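Local coordinates for putative sulfatase yidJ (Bacteroides fragilis, PDB 2QZU), which probably hydrolyses sulfate esters as a metal-dependent member of the sulfatase family, although its natural substrate is not established, at residues 196-199 against 200-204; 474-477 against 478-481. All blocks are in the same frame, centred on the assembly; numbering follows the deposited sequence.

In the fold
Both contacts are local, each a single run of chain folding onto itself, and they lie on opposite sides of the chain's centre, with their own centres about 46 Å apart. Contact 1 starts helix 200-213, where Pro201 and Glu204 reach strand 222-228 of the large mixed sheet. Contact 2 follows helix 455-471 near the C-terminal end and packs Phe476 and Tyr479 against strand 421-428 of the four-stranded antiparallel sheet. Each is partly buried, and they share no helix or strand. Backbone bonds run through both; contact 1 adds an amide-carboxylate bond and CH-pi contacts, contact 2 an oblique aromatic pair, with Pro475 and Gln478 on the surface.

Contact 1. Residues 196-199 against 200-204; sequences VNQW and GPEYE
Trp199 and Pro201 make the tight, buried half of this helix start. Pro201 CD sits over one face of the indole, 3.5 Å from Trp199 CD2, while Pro201 CB and CG spread across the six-membered ring. Both side chains also touch Asn289 of helix 267-299, and the indole NE1 is bonded to Leu237 O.

The other half is only partly buried. Val196 lays CG2 over the face of the Tyr203 ring, 3.8 Å from its centroid. Tyr203 CG, anti to its own backbone N (chi1 176°), carries the ring back toward Val196, and the Tyr203 hydroxyl bonds to Tyr194 OH. Between the halves, Gln198 NE2 donates to Glu202 OE1 at 3.1 Å, on the anti side of a carboxylate turned almost perpendicular to the amide. The other oxygen, OE2, forms a salt bridge with Arg241.

Trp199 is the N-cap residue, and its carbonyl O takes a fairly straight bond from Tyr203 N (3.1 Å) and a weak one from Glu202 N. With one oxygen on an amide and the other on a guanidinium, the Glu202 carboxylate is probably held in its rotation and is likely to stay ionised.

Contact 2. Residues 474-477 against 478-481; sequences DPFA and QYIK
Tyr479 folds back over Phe476, three residues earlier in the same short turn of 3-10 helix. Tyr479 CB lies 3.5 Å from Phe476 O. CG is anti to the carbonyl carbon (chi1 -45°), and this sends the ring back across the preceding turn. There Tyr479 CG and CD2 both skirt the carbonyl of Phe476, and CD2 stands over the centre of the Phe476 ring, 3.6 Å from Phe476 CG. Next along that side, Tyr479 CE2 touches Phe476 CA at 3.5 Å, a CH-pi contact made over the tyrosine face. Over the same face CE1 comes near Pro475 O, and so does CZ at the phenol end. The two rings are inclined at 57°, an oblique pair with centroids 4.9 Å apart.

Beneath them the backbone makes successive i to i+3 bonds. Gln478 N reaches Pro475 O at 3.1 Å, Tyr479 N reaches Phe476 O at 3.0 Å, and Ile480 N makes a weaker bond to Ala477 O. Lys466 of helix 455-471 also donates to Ala477 O. At the start, Asp474 OD2 accepts from Phe476 N at 3.2 Å, while OD1 forms a salt bridge with Arg414. At the exit, Lys481 curls back so that NZ bonds to Gln478 O.

Phe476 and Ala477 pack on Leu469 of helix 455-471, and both aromatic residues touch Ala427 of strand 421-428, so the turn bridges helix and sheet. The arrangement is that of a short 3-10 helix opened by an Asx turn.

Contact 1. Residues 196-199 against 200-204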
ATOM      1  N   VAL A 196     -16.290  -5.427  -7.924  1.00  8.45           N
ATOM      2  CA  VAL A 196     -16.049  -6.206  -9.130  1.00 12.13           C
ATOM      3  C   VAL A 196     -14.636  -6.794  -9.062  1.00  7.54           C
ATOM      4  O   VAL A 196     -13.684  -6.093  -8.727  1.00  6.37           O
ATOM      5  CB  VAL A 196     -16.158  -5.321 -10.395  1.00 13.03           C
ATOM      6  CG1 VAL A 196     -15.883  -6.151 -11.633  1.00 12.90           C
ATOM      7  CG2 VAL A 196     -17.543  -4.688 -10.472  1.00 13.74           C
ATOM      8  N   ASN A 197     -14.502  -8.081  -9.376  1.00  9.76           N
ATOM      9  CA  ASN A 197     -13.199  -8.741  -9.351  1.00 10.66           C
ATOM     10  C   ASN A 197     -12.565  -8.657 -10.734  1.00 13.59           C
ATOM     11  O   ASN A 197     -12.358  -9.663 -11.407  1.00 11.37           O
ATOM     12  CB  ASN A 197     -13.358 -10.204  -8.922  1.00 15.69           C
ATOM     13  CG  ASN A 197     -13.709 -10.350  -7.447  1.00 22.45           C
ATOM     14  OD1 ASN A 197     -14.164 -11.406  -7.007  1.00 42.08           O
ATOM     15  ND2 ASN A 197     -13.485  -9.291  -6.673  1.00 26.89           N
ATOM     16  N   GLN A 198     -12.265  -7.431 -11.146  1.00 10.23           N
ATOM     17  CA  GLN A 198     -11.667  -7.158 -12.444  1.00 11.00           C
ATOM     18  C   GLN A 198     -11.004  -5.789 -12.356  1.00  6.77           C
ATOM     19  O   GLN A 198     -11.437  -4.944 -11.574  1.00  5.59           O
ATOM     20  CB  GLN A 198     -12.760  -7.158 -13.520  1.00 11.69           C
ATOM     21  CG  GLN A 198     -12.299  -6.768 -14.912  1.00 19.07           C
ATOM     22  CD  GLN A 198     -13.325  -7.113 -15.979  1.00 20.57           C
ATOM     23  OE1 GLN A 198     -14.524  -6.893 -15.802  1.00 19.09           O
ATOM     24  NE2 GLN A 198     -12.856  -7.658 -17.097  1.00 35.31           N
ATOM     25  N   TRP A 199      -9.956  -5.572 -13.147  1.00  6.26           N
ATOM     26  CA  TRP A 199      -9.257  -4.289 -13.119  1.00  7.63           C
ATOM     27  C   TRP A 199     -10.229  -3.194 -13.555  1.00  5.31           C
ATOM     28  O   TRP A 199     -10.948  -3.353 -14.536  1.00  6.84           O
ATOM     29  CB  TRP A 199      -8.031  -4.338 -14.044  1.00  4.11           C
ATOM     30  CG  TRP A 199      -7.055  -3.198 -13.844  1.00  4.11           C
ATOM     31  CD1 TRP A 199      -6.570  -2.726 -12.652  1.00  3.32           C
ATOM     32  CD2 TRP A 199      -6.413  -2.430 -14.868  1.00  2.56           C
ATOM     33  NE1 TRP A 199      -5.665  -1.711 -12.875  1.00  7.00           N
ATOM     34  CE2 TRP A 199      -5.550  -1.509 -14.227  1.00  5.78           C
ATOM     35  CE3 TRP A 199      -6.481  -2.431 -16.269  1.00  4.32           C
ATOM     36  CZ2 TRP A 199      -4.759  -0.597 -14.938  1.00  4.11           C
ATOM     37  CZ3 TRP A 199      -5.693  -1.523 -16.979  1.00  4.07           C
ATOM     38  CH2 TRP A 199      -4.844  -0.619 -16.311  1.00  3.85           C
ATOM     39  N   GLY A 200     -10.247  -2.091 -12.812  1.00  5.14           N
ATOM     40  CA  GLY A 200     -11.150  -0.992 -13.111  1.00  5.93           C
ATOM     41  C   GLY A 200     -11.356  -0.650 -14.576  1.00  7.44           C
ATOM     42  O   GLY A 200     -12.483  -0.737 -15.072  1.00  9.56           O
ATOM     43  N   PRO A 201     -10.295  -0.249 -15.297  1.00  6.81           N
ATOM     44  CA  PRO A 201     -10.381   0.110 -16.716  1.00  7.99           C
ATOM     45  C   PRO A 201     -10.996  -0.979 -17.582  1.00 10.97           C
ATOM     46  O   PRO A 201     -11.655  -0.685 -18.575  1.00  8.28           O
ATOM     47  CB  PRO A 201      -8.927   0.393 -17.088  1.00  5.56           C
ATOM     48  CG  PRO A 201      -8.372   0.951 -15.808  1.00  7.05           C
ATOM     49  CD  PRO A 201      -8.932  -0.017 -14.785  1.00  6.88           C
ATOM     50  N   GLU A 202     -10.754  -2.233 -17.206  1.00 10.01           N
ATOM     51  CA  GLU A 202     -11.288  -3.378 -17.936  1.00  9.76           C
ATOM     52  C   GLU A 202     -12.800  -3.446 -17.809  1.00  8.72           C
ATOM     53  O   GLU A 202     -13.509  -3.605 -18.804  1.00  7.89           O
ATOM     54  CB  GLU A 202     -10.693  -4.680 -17.397  1.00 10.92           C
ATOM     55  CG  GLU A 202      -9.456  -5.160 -18.112  1.00 23.88           C
ATOM     56  CD  GLU A 202      -8.990  -6.509 -17.597  1.00 35.33           C
ATOM     57  OE1 GLU A 202      -9.834  -7.428 -17.502  1.00 32.17           O
ATOM     58  OE2 GLU A 202      -7.787  -6.650 -17.292  1.00 28.61           O
ATOM     59  N   TYR A 203     -13.283  -3.332 -16.575  1.00  5.09           N
ATOM     60  CA  TYR A 203     -14.714  -3.380 -16.299  1.00  7.03           C
ATOM     61  C   TYR A 203     -15.405  -2.173 -16.921  1.00  7.24           C
ATOM     62  O   TYR A 203     -16.438  -2.299 -17.581  1.00  7.78           O
ATOM     63  CB  TYR A 203     -14.959  -3.385 -14.789  1.00  4.99           C
ATOM     64  CG  TYR A 203     -16.427  -3.350 -14.407  1.00  8.07           C
ATOM     65  CD1 TYR A 203     -17.256  -4.455 -14.615  1.00  9.54           C
ATOM     66  CD2 TYR A 203     -16.984  -2.207 -13.837  1.00  7.37           C
ATOM     67  CE1 TYR A 203     -18.606  -4.415 -14.264  1.00 10.39           C
ATOM     68  CE2 TYR A 203     -18.322  -2.158 -13.484  1.00  6.35           C
ATOM     69  CZ  TYR A 203     -19.128  -3.258 -13.697  1.00  8.70           C
ATOM     70  OH  TYR A 203     -20.454  -3.186 -13.350  1.00 14.12           O
ATOM     71  N   GLU A 204     -14.823  -1.001 -16.705  1.00  5.18           N
ATOM     72  CA  GLU A 204     -15.385   0.224 -17.242  1.00  3.87           C
ATOM     73  C   GLU A 204     -15.494   0.182 -18.760  1.00  6.82           C
ATOM     74  O   GLU A 204     -16.511   0.586 -19.320  1.00  5.79           O
ATOM     75  CB  GLU A 204     -14.550   1.414 -16.769  1.00  6.80           C
ATOM     76  CG  GLU A 204     -14.784   1.708 -15.294  1.00  4.48           C
ATOM     77  CD  GLU A 204     -13.599   2.356 -14.606  1.00 13.28           C
ATOM     78  OE1 GLU A 204     -12.635   2.743 -15.302  1.00 16.46           O
ATOM     79  OE2 GLU A 204     -13.638   2.478 -13.361  1.00 15.74           O
TER

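Contact 2. Residues 474-477 against 478-481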
ATOM      1  N   ASP A 474     -12.723  37.053  -8.930  1.00 10.88           N
ATOM      2  CA  ASP A 474     -11.931  36.336  -7.935  1.00 10.19           C
ATOM      3  C   ASP A 474     -11.375  37.364  -6.949  1.00 10.86           C
ATOM      4  O   ASP A 474     -10.577  38.222  -7.328  1.00  7.98           O
ATOM      5  CB  ASP A 474     -10.794  35.597  -8.653  1.00  9.98           C
ATOM      6  CG  ASP A 474     -10.060  34.614  -7.758  1.00  9.37           C
ATOM      7  OD1 ASP A 474      -9.407  33.703  -8.312  1.00  8.35           O
ATOM      8  OD2 ASP A 474     -10.123  34.747  -6.520  1.00  8.44           O
ATOM      9  N   PRO A 475     -11.802  37.303  -5.675  1.00 15.29           N
ATOM     10  CA  PRO A 475     -11.338  38.241  -4.644  1.00 12.73           C
ATOM     11  C   PRO A 475      -9.816  38.387  -4.517  1.00 13.49           C
ATOM     12  O   PRO A 475      -9.330  39.397  -4.010  1.00  9.83           O
ATOM     13  CB  PRO A 475     -11.968  37.688  -3.368  1.00 14.65           C
ATOM     14  CG  PRO A 475     -13.264  37.124  -3.864  1.00 16.53           C
ATOM     15  CD  PRO A 475     -12.835  36.400  -5.129  1.00 12.56           C
ATOM     16  N   PHE A 476      -9.074  37.381  -4.975  1.00  9.74           N
ATOM     17  CA  PHE A 476      -7.609  37.394  -4.909  1.00  9.17           C
ATOM     18  C   PHE A 476      -7.043  38.594  -5.689  1.00  9.82           C
ATOM     19  O   PHE A 476      -5.934  39.066  -5.418  1.00 10.06           O
ATOM     20  CB  PHE A 476      -7.076  36.062  -5.474  1.00  9.37           C
ATOM     21  CG  PHE A 476      -5.652  35.747  -5.095  1.00  5.13           C
ATOM     22  CD1 PHE A 476      -4.585  36.415  -5.692  1.00  6.98           C
ATOM     23  CD2 PHE A 476      -5.379  34.729  -4.181  1.00  8.99           C
ATOM     24  CE1 PHE A 476      -3.268  36.066  -5.391  1.00  5.77           C
ATOM     25  CE2 PHE A 476      -4.068  34.373  -3.874  1.00  4.62           C
ATOM     26  CZ  PHE A 476      -3.012  35.039  -4.479  1.00  4.84           C
ATOM     27  N   ALA A 477      -7.816  39.096  -6.648  1.00  8.64           N
ATOM     28  CA  ALA A 477      -7.393  40.240  -7.454  1.00  9.78           C
ATOM     29  C   ALA A 477      -7.014  41.443  -6.592  1.00  9.31           C
ATOM     30  O   ALA A 477      -6.101  42.194  -6.929  1.00 12.14           O
ATOM     31  CB  ALA A 477      -8.506  40.634  -8.418  1.00  8.56           C
ATOM     32  N   GLN A 478      -7.721  41.622  -5.482  1.00  7.76           N
ATOM     33  CA  GLN A 478      -7.473  42.748  -4.583  1.00 12.00           C
ATOM     34  C   GLN A 478      -6.125  42.721  -3.862  1.00 12.68           C
ATOM     35  O   GLN A 478      -5.691  43.739  -3.321  1.00 14.08           O
ATOM     36  CB  GLN A 478      -8.598  42.838  -3.548  1.00 10.01           C
ATOM     37  CG  GLN A 478      -9.936  43.244  -4.143  1.00 12.16           C
ATOM     38  CD  GLN A 478      -9.959  44.698  -4.558  1.00 16.01           C
ATOM     39  OE1 GLN A 478      -9.870  45.595  -3.717  1.00 28.09           O
ATOM     40  NE2 GLN A 478     -10.070  44.945  -5.855  1.00 22.79           N
ATOM     41  N   TYR A 479      -5.458  41.568  -3.865  1.00 10.97           N
ATOM     42  CA  TYR A 479      -4.173  41.444  -3.183  1.00 13.00           C
ATOM     43  C   TYR A 479      -3.002  41.958  -4.015  1.00 12.12           C
ATOM     44  O   TYR A 479      -1.946  42.282  -3.475  1.00 12.17           O
ATOM     45  CB  TYR A 479      -3.899  39.988  -2.782  1.00 10.80           C
ATOM     46  CG  TYR A 479      -5.064  39.256  -2.151  1.00  9.55           C
ATOM     47  CD1 TYR A 479      -6.052  39.932  -1.432  1.00  8.92           C
ATOM     48  CD2 TYR A 479      -5.173  37.871  -2.275  1.00  8.51           C
ATOM     49  CE1 TYR A 479      -7.125  39.238  -0.856  1.00 12.41           C
ATOM     50  CE2 TYR A 479      -6.233  37.173  -1.705  1.00 14.21           C
ATOM     51  CZ  TYR A 479      -7.208  37.859  -1.002  1.00 13.65           C
ATOM     52  OH  TYR A 479      -8.282  37.163  -0.488  1.00 11.56           O
ATOM     53  N   ILE A 480      -3.187  42.025  -5.328  1.00 16.85           N
ATOM     54  CA  ILE A 480      -2.141  42.515  -6.216  1.00 15.86           C
ATOM     55  C   ILE A 480      -2.207  44.039  -6.199  1.00 19.61           C
ATOM     56  O   ILE A 480      -3.109  44.638  -6.782  1.00 17.48           O
ATOM     57  CB  ILE A 480      -2.347  41.984  -7.650  1.00 16.51           C
ATOM     58  CG1 ILE A 480      -2.326  40.451  -7.626  1.00 20.22           C
ATOM     59  CG2 ILE A 480      -1.264  42.528  -8.577  1.00 20.59           C
ATOM     60  CD1 ILE A 480      -2.599  39.805  -8.964  1.00 18.82           C
ATOM     61  N   LYS A 481      -1.256  44.659  -5.512  1.00 23.39           N
ATOM     62  CA  LYS A 481      -1.233  46.110  -5.397  1.00 28.67           C
ATOM     63  C   LYS A 481      -0.490  46.766  -6.556  1.00 30.37           C
ATOM     64  O   LYS A 481       0.724  46.622  -6.691  1.00 30.49           O
ATOM     65  CB  LYS A 481      -0.589  46.520  -4.068  1.00 29.39           C
ATOM     66  CG  LYS A 481      -1.091  45.736  -2.854  1.00 31.31           C
ATOM     67  CD  LYS A 481      -2.599  45.858  -2.653  1.00 28.44           C
ATOM     68  CE  LYS A 481      -3.043  45.080  -1.419  1.00 32.15           C
ATOM     69  NZ  LYS A 481      -4.521  45.111  -1.208  1.00 33.94           N
TER